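Local coordinates for putative NAD(P)H-flavin oxidoreductase (Streptococcus pyogenes serotype M1, PDB 2HAY), which binds flavin mononucleotide and probably catalyses NADH- or NADPH-dependent redox reactions, at residues Ala15-Tyr25 against Met156-Cys167; Leu51-Asp60 against His84-Ala94. One frame throughout, in Å; residues are numbered along the deposited sequence.

Followed from the N terminus, the chain shows how one long closure can enclose a shorter one. Helix 6-18 runs out into the loop that carries Arg-19, and contact 1 is completed only when 156-167 arrives, 131 residues on, as the end of helix 137-162 and the start of strand 165-169. Inside that loop lies contact 2, where segment 51-60 is met, after 23 residues containing two short helices, by segment 84-94. The two closures nest and do not cross. Contact 1 reaches edge strand 165-169 of a four-stranded antiparallel sheet, and contact 2 pairs edge strand 54-59 with 84-91; the contact centres are about 20 Å apart, and both contacts touch the second subunit.

Contact 1 of 2, residues Ala15-Tyr25 against Met156-Cys167; sequences ALHFRTAVRVY and MMTAALLGIDTC. With FMN (flavin mononucleotide), chain I.
Phe-18 and Asp-165 cross at about a right angle where the end of helix 6-18 meets the helix-to-strand turn of 156-167. In this nitroreductase fold the loop at 19-21 holds the FMN phosphate, while Cys-167 approaches the flavin ring, its SG 3.9 Å from FMN N1. With CG anti to the backbone N (chi1 179°), Phe-18 brings its CZ to 3.4 Å from Asp-165 OD1. Ring and carboxylate planes lie 27° apart. The same carboxylate is flanked by Val-22 CG2, and its charge is met by a salt bridge from Arg-203, which also binds the carbonyl of Phe-18. The turn itself is a Schellman motif, with Gly-163 at positive phi ending helix 137-162.

On the helical side the packing is apolar: Ala-15 CB rests 4.0 Å from Ala-160 CB and also touches Leu-161 CD2 and the selenium of Met-157, a selenomethionine. Beyond the helix the loop runs beside the strand. Val-22 N donates a nearly straight bond to Thr-166 O (3.0 Å, 168°), and a water links Thr-20 O, Asp-165 OD1 and Thr-166 N, tying the carboxylate to both backbones. Tyr-25 sends its ring alongside the strand, with Val-22 CG1 over one face and its hydroxyl hydrogen-bonded to Ser-199 OG.

The loop also grips the cofactor. Bent at chi2 and chi3, Arg-19 places FMN O2P at the edge of its guanidinium, in plane, with NH1 2.9 Å from that oxygen; NH2 bonds O2P as well and alone reaches O3P. Arg-213, close by, also hydrogen-bonds FMN. Backbone and side chain share the remaining phosphate oxygen: FMN O1P accepts from Ala-21 N at 2.9 Å and from Thr-20 OG1, also at 2.9 Å.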
loop_
_atom_site.group_PDB
_atom_site.type_symbol
_atom_site.label_atom_id
_atom_site.label_comp_id
_atom_site.label_asym_id
_atom_site.label_seq_id
_atom_site.Cartn_x
_atom_site.Cartn_y
_atom_site.Cartn_z
ATOM N N ALA B 15 -10.473 -10.455 11.992
ATOM C CA ALA B 15 -10.341 -9.141 11.359
ATOM C C ALA B 15 -10.248 -9.216 9.828
ATOM O O ALA B 15 -10.854 -8.408 9.134
ATOM C CB ALA B 15 -9.168 -8.379 11.920
ATOM N N LEU B 16 -9.522 -10.207 9.323
ATOM C CA LEU B 16 -9.396 -10.425 7.874
ATOM C C LEU B 16 -10.739 -10.754 7.233
ATOM O O LEU B 16 -11.022 -10.303 6.137
ATOM C CB LEU B 16 -8.389 -11.546 7.570
ATOM C CG LEU B 16 -6.930 -11.276 7.917
ATOM C CD1 LEU B 16 -6.096 -12.510 7.615
ATOM C CD2 LEU B 16 -6.465 -10.094 7.133
ATOM N N HIS B 17 -11.568 -11.533 7.918
ATOM C CA HIS B 17 -12.859 -11.871 7.369
ATOM C C HIS B 17 -13.957 -10.846 7.675
ATOM O O HIS B 17 -14.916 -10.735 6.916
ATOM C CB HIS B 17 -13.222 -13.307 7.725
ATOM C CG HIS B 17 -12.323 -14.316 7.062
ATOM N ND1 HIS B 17 -12.680 -14.995 5.914
ATOM C CD2 HIS B 17 -11.067 -14.730 7.367
ATOM C CE1 HIS B 17 -11.692 -15.798 5.553
ATOM N NE2 HIS B 17 -10.700 -15.652 6.417
ATOM N N PHE B 18 -13.788 -10.069 8.748
ATOM C CA PHE B 18 -14.653 -8.917 9.047
ATOM C C PHE B 18 -14.563 -7.797 7.995
ATOM O O PHE B 18 -15.606 -7.299 7.522
ATOM C CB PHE B 18 -14.363 -8.341 10.440
ATOM C CG PHE B 18 -15.206 -7.129 10.792
ATOM C CD1 PHE B 18 -14.642 -5.862 10.813
ATOM C CD2 PHE B 18 -16.569 -7.264 11.097
ATOM C CE1 PHE B 18 -15.393 -4.748 11.138
ATOM C CE2 PHE B 18 -17.342 -6.141 11.420
ATOM C CZ PHE B 18 -16.757 -4.885 11.440
ATOM N N ARG B 19 -13.340 -7.376 7.664
ATOM C CA ARG B 19 -13.139 -6.274 6.706
ATOM C C ARG B 19 -13.798 -6.548 5.366
ATOM O O ARG B 19 -13.521 -7.549 4.707
ATOM C CB ARG B 19 -11.664 -5.972 6.464
ATOM C CG ARG B 19 -11.455 -4.576 5.791
ATOM C CD ARG B 19 -10.262 -4.493 4.860
ATOM N NE ARG B 19 -10.267 -5.591 3.904
ATOM C CZ ARG B 19 -11.028 -5.645 2.812
ATOM N NH1 ARG B 19 -11.850 -4.638 2.516
ATOM N NH2 ARG B 19 -10.976 -6.723 2.018
ATOM N N THR B 20 -14.697 -5.657 4.982
ATOM C CA THR B 20 -15.305 -5.679 3.663
ATOM C C THR B 20 -15.452 -4.222 3.249
ATOM O O THR B 20 -15.386 -3.332 4.105
ATOM C CB THR B 20 -16.635 -6.430 3.699
ATOM O OG1 THR B 20 -17.172 -6.535 2.373
ATOM C CG2 THR B 20 -17.640 -5.750 4.617
ATOM N N ALA B 21 -15.585 -3.961 1.952
ATOM C CA ALA B 21 -15.637 -2.574 1.491
ATOM C C ALA B 21 -17.059 -2.069 1.710
ATOM O O ALA B 21 -17.998 -2.500 1.045
ATOM C CB ALA B 21 -15.166 -2.428 0.010
ATOM N N VAL B 22 -17.218 -1.198 2.696
ATOM C CA VAL B 22 -18.546 -0.812 3.161
ATOM C C VAL B 22 -18.955 0.532 2.529
ATOM O O VAL B 22 -18.246 1.528 2.656
ATOM C CB VAL B 22 -18.620 -0.782 4.725
ATOM C CG1 VAL B 22 -19.905 -0.147 5.200
ATOM C CG2 VAL B 22 -18.464 -2.210 5.315
ATOM N N ARG B 23 -20.087 0.541 1.839
ATOM C CA ARG B 23 -20.564 1.764 1.178
ATOM C C ARG B 23 -21.506 2.598 2.027
ATOM O O ARG B 23 -21.449 3.832 1.985
ATOM C CB ARG B 23 -21.224 1.454 -0.165
ATOM C CG ARG B 23 -20.278 0.780 -1.177
ATOM C CD ARG B 23 -20.934 0.591 -2.562
ATOM N NE ARG B 23 -22.400 0.501 -2.477
ATOM C CZ ARG B 23 -23.246 1.439 -2.914
ATOM N NH1 ARG B 23 -24.564 1.260 -2.766
ATOM N NH2 ARG B 23 -22.784 2.547 -3.506
ATOM N N VAL B 24 -22.371 1.934 2.789
ATOM C CA VAL B 24 -23.373 2.629 3.597
ATOM C C VAL B 24 -23.167 2.387 5.097
ATOM O O VAL B 24 -23.143 1.237 5.562
ATOM C CB VAL B 24 -24.809 2.251 3.186
ATOM C CG1 VAL B 24 -25.809 3.161 3.889
ATOM C CG2 VAL B 24 -24.974 2.353 1.672
ATOM N N TYR B 25 -23.005 3.491 5.829
ATOM C CA TYR B 25 -22.726 3.459 7.258
ATOM C C TYR B 25 -23.922 3.974 8.027
ATOM O O TYR B 25 -24.729 4.752 7.506
ATOM C CB TYR B 25 -21.500 4.316 7.604
ATOM C CG TYR B 25 -20.259 3.920 6.839
ATOM C CD1 TYR B 25 -20.000 4.443 5.572
ATOM C CD2 TYR B 25 -19.366 2.979 7.366
ATOM C CE1 TYR B 25 -18.849 4.061 4.856
ATOM C CE2 TYR B 25 -18.235 2.603 6.672
ATOM C CZ TYR B 25 -17.994 3.139 5.414
ATOM O OH TYR B 25 -16.893 2.746 4.725
HETATM N N MSE B 156 -6.722 0.397 7.742
HETATM C CA MSE B 156 -7.829 -0.534 7.564
HETATM C C MSE B 156 -7.748 -1.767 8.450
HETATM O O MSE B 156 -8.781 -2.234 8.905
HETATM C CB MSE B 156 -7.945 -0.970 6.112
HETATM C CG MSE B 156 -8.470 0.153 5.186
HETATM SE SE MSE B 156 -8.912 -0.594 3.449
HETATM C CE MSE B 156 -7.110 -1.029 2.906
HETATM N N MSE B 157 -6.539 -2.289 8.678
HETATM C CA MSE B 157 -6.340 -3.415 9.606
HETATM C C MSE B 157 -6.598 -3.005 11.057
HETATM O O MSE B 157 -7.283 -3.721 11.807
HETATM C CB MSE B 157 -4.937 -4.035 9.468
HETATM C CG MSE B 157 -4.704 -5.233 10.405
HETATM SE SE MSE B 157 -5.988 -6.685 10.110
HETATM C CE MSE B 157 -5.163 -7.360 8.485
ATOM N N THR B 158 -6.043 -1.861 11.440
ATOM C CA THR B 158 -6.306 -1.257 12.742
ATOM C C THR B 158 -7.811 -1.032 12.944
ATOM O O THR B 158 -8.346 -1.489 13.928
ATOM C CB THR B 158 -5.510 0.056 12.900
ATOM O OG1 THR B 158 -4.122 -0.237 12.709
ATOM C CG2 THR B 158 -5.706 0.670 14.306
ATOM N N ALA B 159 -8.493 -0.378 11.989
ATOM C CA ALA B 159 -9.954 -0.277 12.023
ATOM C C ALA B 159 -10.643 -1.638 12.185
ATOM O O ALA B 159 -11.522 -1.781 13.008
ATOM C CB ALA B 159 -10.490 0.461 10.769
ATOM N N ALA B 160 -10.221 -2.640 11.416
ATOM C CA ALA B 160 -10.860 -3.945 11.444
ATOM C C ALA B 160 -10.756 -4.604 12.829
ATOM O O ALA B 160 -11.740 -5.118 13.335
ATOM C CB ALA B 160 -10.279 -4.849 10.375
ATOM N N LEU B 161 -9.567 -4.539 13.432
ATOM C CA LEU B 161 -9.296 -5.047 14.781
ATOM C C LEU B 161 -10.131 -4.333 15.852
ATOM O O LEU B 161 -10.437 -4.896 16.907
ATOM C CB LEU B 161 -7.804 -4.930 15.105
ATOM C CG LEU B 161 -6.900 -5.912 14.377
ATOM C CD1 LEU B 161 -5.449 -5.386 14.324
ATOM C CD2 LEU B 161 -6.928 -7.336 14.976
ATOM N N LEU B 162 -10.521 -3.105 15.533
ATOM C CA LEU B 162 -11.347 -2.293 16.387
ATOM C C LEU B 162 -12.850 -2.495 16.118
ATOM O O LEU B 162 -13.684 -2.006 16.869
ATOM C CB LEU B 162 -10.944 -0.828 16.196
ATOM C CG LEU B 162 -9.615 -0.404 16.843
ATOM C CD1 LEU B 162 -9.366 1.067 16.513
ATOM C CD2 LEU B 162 -9.621 -0.640 18.386
ATOM N N GLY B 163 -13.192 -3.229 15.065
ATOM C CA GLY B 163 -14.599 -3.397 14.672
ATOM C C GLY B 163 -15.143 -2.252 13.849
ATOM O O GLY B 163 -16.341 -2.137 13.662
ATOM N N ILE B 164 -14.244 -1.404 13.344
ATOM C CA ILE B 164 -14.610 -0.239 12.566
ATOM C C ILE B 164 -14.556 -0.643 11.091
ATOM O O ILE B 164 -13.565 -1.203 10.626
ATOM C CB ILE B 164 -13.667 0.958 12.884
ATOM C CG1 ILE B 164 -13.896 1.421 14.328
ATOM C CG2 ILE B 164 -13.833 2.101 11.863
ATOM C CD1 ILE B 164 -12.841 2.401 14.827
ATOM N N ASP B 165 -15.662 -0.395 10.397
ATOM C CA ASP B 165 -15.748 -0.593 8.975
ATOM C C ASP B 165 -15.097 0.538 8.160
ATOM O O ASP B 165 -14.995 1.695 8.580
ATOM C CB ASP B 165 -17.192 -0.782 8.555
ATOM C CG ASP B 165 -17.714 -2.133 8.953
ATOM O OD1 ASP B 165 -17.130 -3.143 8.501
ATOM O OD2 ASP B 165 -18.652 -2.187 9.756
ATOM N N THR B 166 -14.708 0.176 6.952
ATOM C CA THR B 166 -13.828 0.992 6.195
ATOM C C THR B 166 -14.200 0.826 4.725
ATOM O O THR B 166 -14.948 -0.105 4.376
ATOM C CB THR B 166 -12.413 0.466 6.551
ATOM O OG1 THR B 166 -11.628 1.503 7.143
ATOM C CG2 THR B 166 -11.759 -0.200 5.430
ATOM N N CYS B 167 -13.733 1.749 3.881
ATOM C CA CYS B 167 -13.763 1.587 2.419
ATOM C C CYS B 167 -12.629 2.392 1.770
ATOM O O CYS B 167 -12.553 3.619 1.947
ATOM C CB CYS B 167 -15.107 2.033 1.836
ATOM S SG CYS B 167 -15.391 1.551 0.088
HETATM N N1 FMN I . -15.269 0.573 -3.646
HETATM C C2 FMN I . -16.182 1.543 -4.090
HETATM O O2 FMN I . -17.419 1.354 -4.004
HETATM N N3 FMN I . -15.704 2.746 -4.623
HETATM C C4 FMN I . -14.342 3.002 -4.762
HETATM O O4 FMN I . -13.911 3.986 -5.375
HETATM C C4A FMN I . -13.423 2.039 -4.337
HETATM N N5 FMN I . -12.063 2.313 -4.478
HETATM C C5A FMN I . -11.112 1.388 -4.055
HETATM C C6 FMN I . -9.756 1.695 -4.186
HETATM C C7 FMN I . -8.795 0.782 -3.768
HETATM C C7M FMN I . -7.364 1.241 -3.695
HETATM C C8 FMN I . -9.189 -0.454 -3.211
HETATM C C8M FMN I . -8.214 -1.241 -2.394
HETATM C C9 FMN I . -10.556 -0.760 -3.080
HETATM C C9A FMN I . -11.533 0.168 -3.500
HETATM N N10 FMN I . -12.920 -0.096 -3.361
HETATM C C10 FMN I . -13.879 0.830 -3.776
HETATM C "C1'" FMN I . -13.399 -1.360 -2.753
HETATM C "C2'" FMN I . -13.245 -2.529 -3.739
HETATM O "O2'" FMN I . -14.353 -2.607 -4.623
HETATM C "C3'" FMN I . -13.125 -3.835 -2.944
HETATM O "O3'" FMN I . -12.032 -3.762 -2.059
HETATM C "C4'" FMN I . -12.990 -5.095 -3.792
HETATM O "O4'" FMN I . -14.107 -5.151 -4.664
HETATM C "C5'" FMN I . -12.897 -6.345 -2.893
HETATM O "O5'" FMN I . -14.033 -6.529 -2.034
HETATM P P FMN I . -13.956 -6.472 -0.421
HETATM O O1P FMN I . -15.337 -6.237 0.121
HETATM O O2P FMN I . -12.997 -5.395 0.016
HETATM O O3P FMN I . -13.436 -7.719 0.190
HETATM O O HOH W 1 -14.932 -2.861 6.683
#

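Contact 2 of 2, residues Leu51-Asp60 against His84-Ala94; sequences LEGWRFVVLD and HFILLIAEKHA
Leu-51 reaches Ala-94 with one methyl, CD2 lying 3.6 Å from CB, just beyond the end of an antiparallel beta pairing at the strand 54-59 edge of the chain's own sheet; helix 99-106 covers the pair. A water bridges Leu-51 O to the carboxylate of Glu-91, and that side chain, extended beyond CG, lays its acid group against Gly-53 CA. At Gly-53, the centre of an inverse gamma turn, O accepts from Glu-91 N, which sits above the carbonyl plane. Trp-54 then turns its indole away from strand 84-91: CG sits between the backbone N and carbonyl carbon (chi1 54°), with Phe-56 CZ over one ring face near the rim and Glu-52 CA near the rim of the other.

From Arg-55 the ladder is regular. Arg-55 and Ile-89 exchange two backbone bonds. Phe-56 offers its ring edge to Leu-88, CD1 standing 3.9 Å from CG, on the face covered by helix 137-162. Val-57 N lies 2.9 Å from Leu-87 O and Leu-87 N 2.8 Å from Val-57 O, both donors in the carbonyl plane. On the other face Val-57 splits its methyls, CG1 against Ile-89 CG1 and CG2 against Leu-87 CD1. Val-58 CG1 comes in at the edge of the His-84 ring, 3.7 Å from CD2. Leu-59 N gives the last ladder bond, to Phe-85 O, and its CD2 meets Leu-87 CD2.

At Asp-60 waters take over: one joins OD2 and Leu-59 O to Phe-85 N, another links OD1 to His-84 NE2. Residues 56-59 also pair in parallel with a strand of the second subunit, extending the sheet. The chemistry implies an apolar centre, built by Val-57, Leu-59, Leu-87 and Ile-89 over alternating backbone bonds, with bridging waters at both ends and Arg-55 carrying its charge out to a salt bridge with Glu-192.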
loop_
_atom_site.group_PDB
_atom_site.type_symbol
_atom_site.label_atom_id
_atom_site.label_comp_id
_atom_site.label_asym_id
_atom_site.label_seq_id
_atom_site.Cartn_x
_atom_site.Cartn_y
_atom_site.Cartn_z
ATOM N N LEU B 51 11.069 8.663 3.798
ATOM C CA LEU B 51 10.715 9.978 3.287
ATOM C C LEU B 51 9.469 10.551 3.978
ATOM O O LEU B 51 9.418 11.743 4.249
ATOM C CB LEU B 51 10.464 9.921 1.771
ATOM C CG LEU B 51 10.170 11.305 1.146
ATOM C CD1 LEU B 51 11.364 12.246 1.311
ATOM C CD2 LEU B 51 9.840 11.139 -0.312
ATOM N N GLU B 52 8.460 9.705 4.221
ATOM C CA GLU B 52 7.197 10.167 4.819
ATOM C C GLU B 52 6.629 11.359 4.029
ATOM O O GLU B 52 6.167 12.356 4.619
ATOM C CB GLU B 52 7.385 10.554 6.295
ATOM C CG GLU B 52 8.013 9.509 7.163
ATOM C CD GLU B 52 8.419 10.082 8.494
ATOM O OE1 GLU B 52 9.647 10.170 8.781
ATOM O OE2 GLU B 52 7.510 10.480 9.248
ATOM N N GLY B 53 6.661 11.245 2.704
ATOM C CA GLY B 53 6.117 12.270 1.822
ATOM C C GLY B 53 4.621 12.108 1.706
ATOM O O GLY B 53 4.077 11.797 0.636
ATOM N N TRP B 54 3.934 12.289 2.825
ATOM C CA TRP B 54 2.497 11.994 2.859
ATOM C C TRP B 54 1.852 12.794 3.968
ATOM O O TRP B 54 2.552 13.263 4.902
ATOM C CB TRP B 54 2.252 10.486 3.081
ATOM C CG TRP B 54 2.941 9.861 4.319
ATOM C CD1 TRP B 54 3.320 10.510 5.484
ATOM C CD2 TRP B 54 3.280 8.479 4.508
ATOM N NE1 TRP B 54 3.857 9.616 6.367
ATOM C CE2 TRP B 54 3.857 8.365 5.802
ATOM C CE3 TRP B 54 3.148 7.322 3.715
ATOM C CZ2 TRP B 54 4.313 7.151 6.319
ATOM C CZ3 TRP B 54 3.605 6.104 4.230
ATOM C CH2 TRP B 54 4.171 6.028 5.532
ATOM N N ARG B 55 0.535 12.973 3.858
ATOM C CA ARG B 55 -0.261 13.547 4.923
ATOM C C ARG B 55 -1.570 12.824 4.967
ATOM O O ARG B 55 -2.058 12.351 3.932
ATOM C CB ARG B 55 -0.526 15.056 4.721
ATOM C CG ARG B 55 0.742 15.899 4.644
ATOM C CD ARG B 55 0.510 17.383 4.895
ATOM N NE ARG B 55 -0.224 17.986 3.805
ATOM C CZ ARG B 55 -1.501 18.370 3.860
ATOM N NH1 ARG B 55 -2.062 18.946 2.788
ATOM N NH2 ARG B 55 -2.210 18.230 4.979
ATOM N N PHE B 56 -2.151 12.769 6.160
ATOM C CA PHE B 56 -3.423 12.120 6.322
ATOM C C PHE B 56 -4.370 13.126 6.917
ATOM O O PHE B 56 -4.126 13.643 8.012
ATOM C CB PHE B 56 -3.244 10.869 7.176
ATOM C CG PHE B 56 -2.198 9.960 6.617
ATOM C CD1 PHE B 56 -2.497 9.116 5.549
ATOM C CD2 PHE B 56 -0.889 10.011 7.090
ATOM C CE1 PHE B 56 -1.495 8.315 4.978
ATOM C CE2 PHE B 56 0.093 9.213 6.530
ATOM C CZ PHE B 56 -0.221 8.356 5.471
ATOM N N VAL B 57 -5.407 13.469 6.164
ATOM C CA VAL B 57 -6.305 14.516 6.641
ATOM C C VAL B 57 -7.731 14.064 6.900
ATOM O O VAL B 57 -8.375 13.456 6.049
ATOM C CB VAL B 57 -6.171 15.920 5.925
ATOM C CG1 VAL B 57 -5.074 15.969 4.839
ATOM C CG2 VAL B 57 -7.569 16.581 5.547
ATOM N N VAL B 58 -8.178 14.346 8.120
ATOM C CA VAL B 58 -9.542 14.044 8.509
ATOM C C VAL B 58 -10.438 15.135 7.966
ATOM O O VAL B 58 -10.378 16.284 8.414
ATOM C CB VAL B 58 -9.675 13.850 10.028
ATOM C CG1 VAL B 58 -11.104 13.516 10.395
ATOM C CG2 VAL B 58 -8.715 12.725 10.503
ATOM N N LEU B 59 -11.237 14.770 6.973
ATOM C CA LEU B 59 -12.129 15.721 6.317
ATOM C C LEU B 59 -13.499 15.673 7.002
ATOM O O LEU B 59 -14.339 14.846 6.664
ATOM C CB LEU B 59 -12.272 15.427 4.813
ATOM C CG LEU B 59 -13.130 16.449 4.047
ATOM C CD1 LEU B 59 -12.587 17.859 4.194
ATOM C CD2 LEU B 59 -13.242 16.086 2.578
ATOM N N ASP B 60 -13.684 16.552 7.982
ATOM C CA ASP B 60 -14.930 16.673 8.726
ATOM C C ASP B 60 -15.885 17.691 8.067
ATOM O O ASP B 60 -17.100 17.621 8.241
ATOM C CB ASP B 60 -14.623 17.090 10.168
ATOM C CG ASP B 60 -14.301 15.911 11.075
ATOM O OD1 ASP B 60 -13.806 16.149 12.199
ATOM O OD2 ASP B 60 -14.544 14.743 10.688
ATOM N N HIS B 84 -16.185 9.086 9.687
ATOM C CA HIS B 84 -15.028 9.910 9.334
ATOM C C HIS B 84 -14.568 9.600 7.932
ATOM O O HIS B 84 -14.767 8.497 7.415
ATOM C CB HIS B 84 -13.870 9.706 10.297
ATOM C CG HIS B 84 -14.071 10.338 11.637
ATOM N ND1 HIS B 84 -14.752 9.716 12.657
ATOM C CD2 HIS B 84 -13.650 11.526 12.140
ATOM C CE1 HIS B 84 -14.750 10.487 13.730
ATOM N NE2 HIS B 84 -14.094 11.594 13.442
ATOM N N PHE B 85 -13.925 10.585 7.328
ATOM C CA PHE B 85 -13.459 10.476 5.966
ATOM C C PHE B 85 -12.043 10.995 5.951
ATOM O O PHE B 85 -11.793 12.116 6.402
ATOM C CB PHE B 85 -14.343 11.322 5.065
ATOM C CG PHE B 85 -14.540 10.739 3.720
ATOM C CD1 PHE B 85 -13.645 11.012 2.701
ATOM C CD2 PHE B 85 -15.631 9.924 3.463
ATOM C CE1 PHE B 85 -13.820 10.463 1.444
ATOM C CE2 PHE B 85 -15.816 9.366 2.202
ATOM C CZ PHE B 85 -14.915 9.634 1.196
ATOM N N ILE B 86 -11.113 10.179 5.462
ATOM C CA ILE B 86 -9.688 10.538 5.497
ATOM C C ILE B 86 -9.117 10.669 4.101
ATOM O O ILE B 86 -9.284 9.774 3.277
ATOM C CB ILE B 86 -8.853 9.500 6.290
ATOM C CG1 ILE B 86 -9.223 9.570 7.787
ATOM C CG2 ILE B 86 -7.362 9.714 6.071
ATOM C CD1 ILE B 86 -8.511 8.535 8.654
ATOM N N LEU B 87 -8.438 11.786 3.847
ATOM C CA LEU B 87 -7.758 12.012 2.578
ATOM C C LEU B 87 -6.307 11.634 2.719
ATOM O O LEU B 87 -5.643 12.124 3.626
ATOM C CB LEU B 87 -7.856 13.504 2.159
ATOM C CG LEU B 87 -9.230 14.159 2.259
ATOM C CD1 LEU B 87 -9.108 15.637 1.880
ATOM C CD2 LEU B 87 -10.248 13.452 1.364
ATOM N N LEU B 88 -5.827 10.776 1.818
ATOM C CA LEU B 88 -4.407 10.359 1.805
ATOM C C LEU B 88 -3.713 11.200 0.748
ATOM O O LEU B 88 -4.074 11.162 -0.432
ATOM C CB LEU B 88 -4.261 8.863 1.510
ATOM C CG LEU B 88 -4.789 7.904 2.574
ATOM C CD1 LEU B 88 -6.342 7.749 2.519
ATOM C CD2 LEU B 88 -4.095 6.572 2.429
ATOM N N ILE B 89 -2.770 12.026 1.195
ATOM C CA ILE B 89 -2.102 13.013 0.335
ATOM C C ILE B 89 -0.648 12.600 0.143
ATOM O O ILE B 89 0.030 12.236 1.131
ATOM C CB ILE B 89 -2.156 14.445 0.977
ATOM C CG1 ILE B 89 -3.568 14.845 1.433
ATOM C CG2 ILE B 89 -1.497 15.525 0.074
ATOM C CD1 ILE B 89 -4.665 14.725 0.391
ATOM N N ALA B 90 -0.166 12.614 -1.108
ATOM C CA ALA B 90 1.260 12.325 -1.369
ATOM C C ALA B 90 2.053 13.546 -1.896
ATOM O O ALA B 90 1.499 14.389 -2.623
ATOM C CB ALA B 90 1.398 11.152 -2.312
ATOM N N GLU B 91 3.347 13.616 -1.552
ATOM C CA GLU B 91 4.238 14.714 -1.997
ATOM C C GLU B 91 4.604 14.604 -3.484
ATOM O O GLU B 91 4.857 13.501 -3.975
ATOM C CB GLU B 91 5.540 14.677 -1.214
ATOM C CG GLU B 91 5.627 15.654 -0.101
ATOM C CD GLU B 91 6.834 15.429 0.843
ATOM O OE1 GLU B 91 7.899 14.960 0.386
ATOM O OE2 GLU B 91 6.706 15.735 2.061
ATOM N N LYS B 92 4.651 15.741 -4.174
ATOM C CA LYS B 92 5.147 15.800 -5.553
ATOM C C LYS B 92 6.619 16.126 -5.544
ATOM O O LYS B 92 7.147 16.642 -4.557
ATOM C CB LYS B 92 4.411 16.893 -6.351
ATOM C CG LYS B 92 2.910 16.613 -6.524
ATOM C CD LYS B 92 2.254 17.736 -7.304
ATOM C CE LYS B 92 0.851 17.331 -7.808
ATOM N NZ LYS B 92 0.154 18.531 -8.395
ATOM N N HIS B 93 7.283 15.830 -6.644
ATOM C CA HIS B 93 8.660 16.292 -6.832
ATOM C C HIS B 93 9.680 15.809 -5.801
ATOM O O HIS B 93 10.637 16.509 -5.459
ATOM C CB HIS B 93 8.666 17.813 -6.954
ATOM C CG HIS B 93 7.848 18.302 -8.101
ATOM N ND1 HIS B 93 8.173 18.022 -9.419
ATOM C CD2 HIS B 93 6.722 19.049 -8.136
ATOM C CE1 HIS B 93 7.280 18.588 -10.213
ATOM N NE2 HIS B 93 6.383 19.206 -9.461
ATOM N N ALA B 94 9.484 14.587 -5.323
ATOM C CA ALA B 94 10.422 14.023 -4.349
ATOM C C ALA B 94 11.623 13.416 -5.068
ATOM O O ALA B 94 11.896 12.228 -4.928
ATOM C CB ALA B 94 9.687 13.001 -3.411
HETATM O O HOH W 2 8.756 14.455 3.022
HETATM O O HOH W 3 -14.652 13.071 8.379
HETATM O O HOH W 4 -12.998 14.187 13.859
#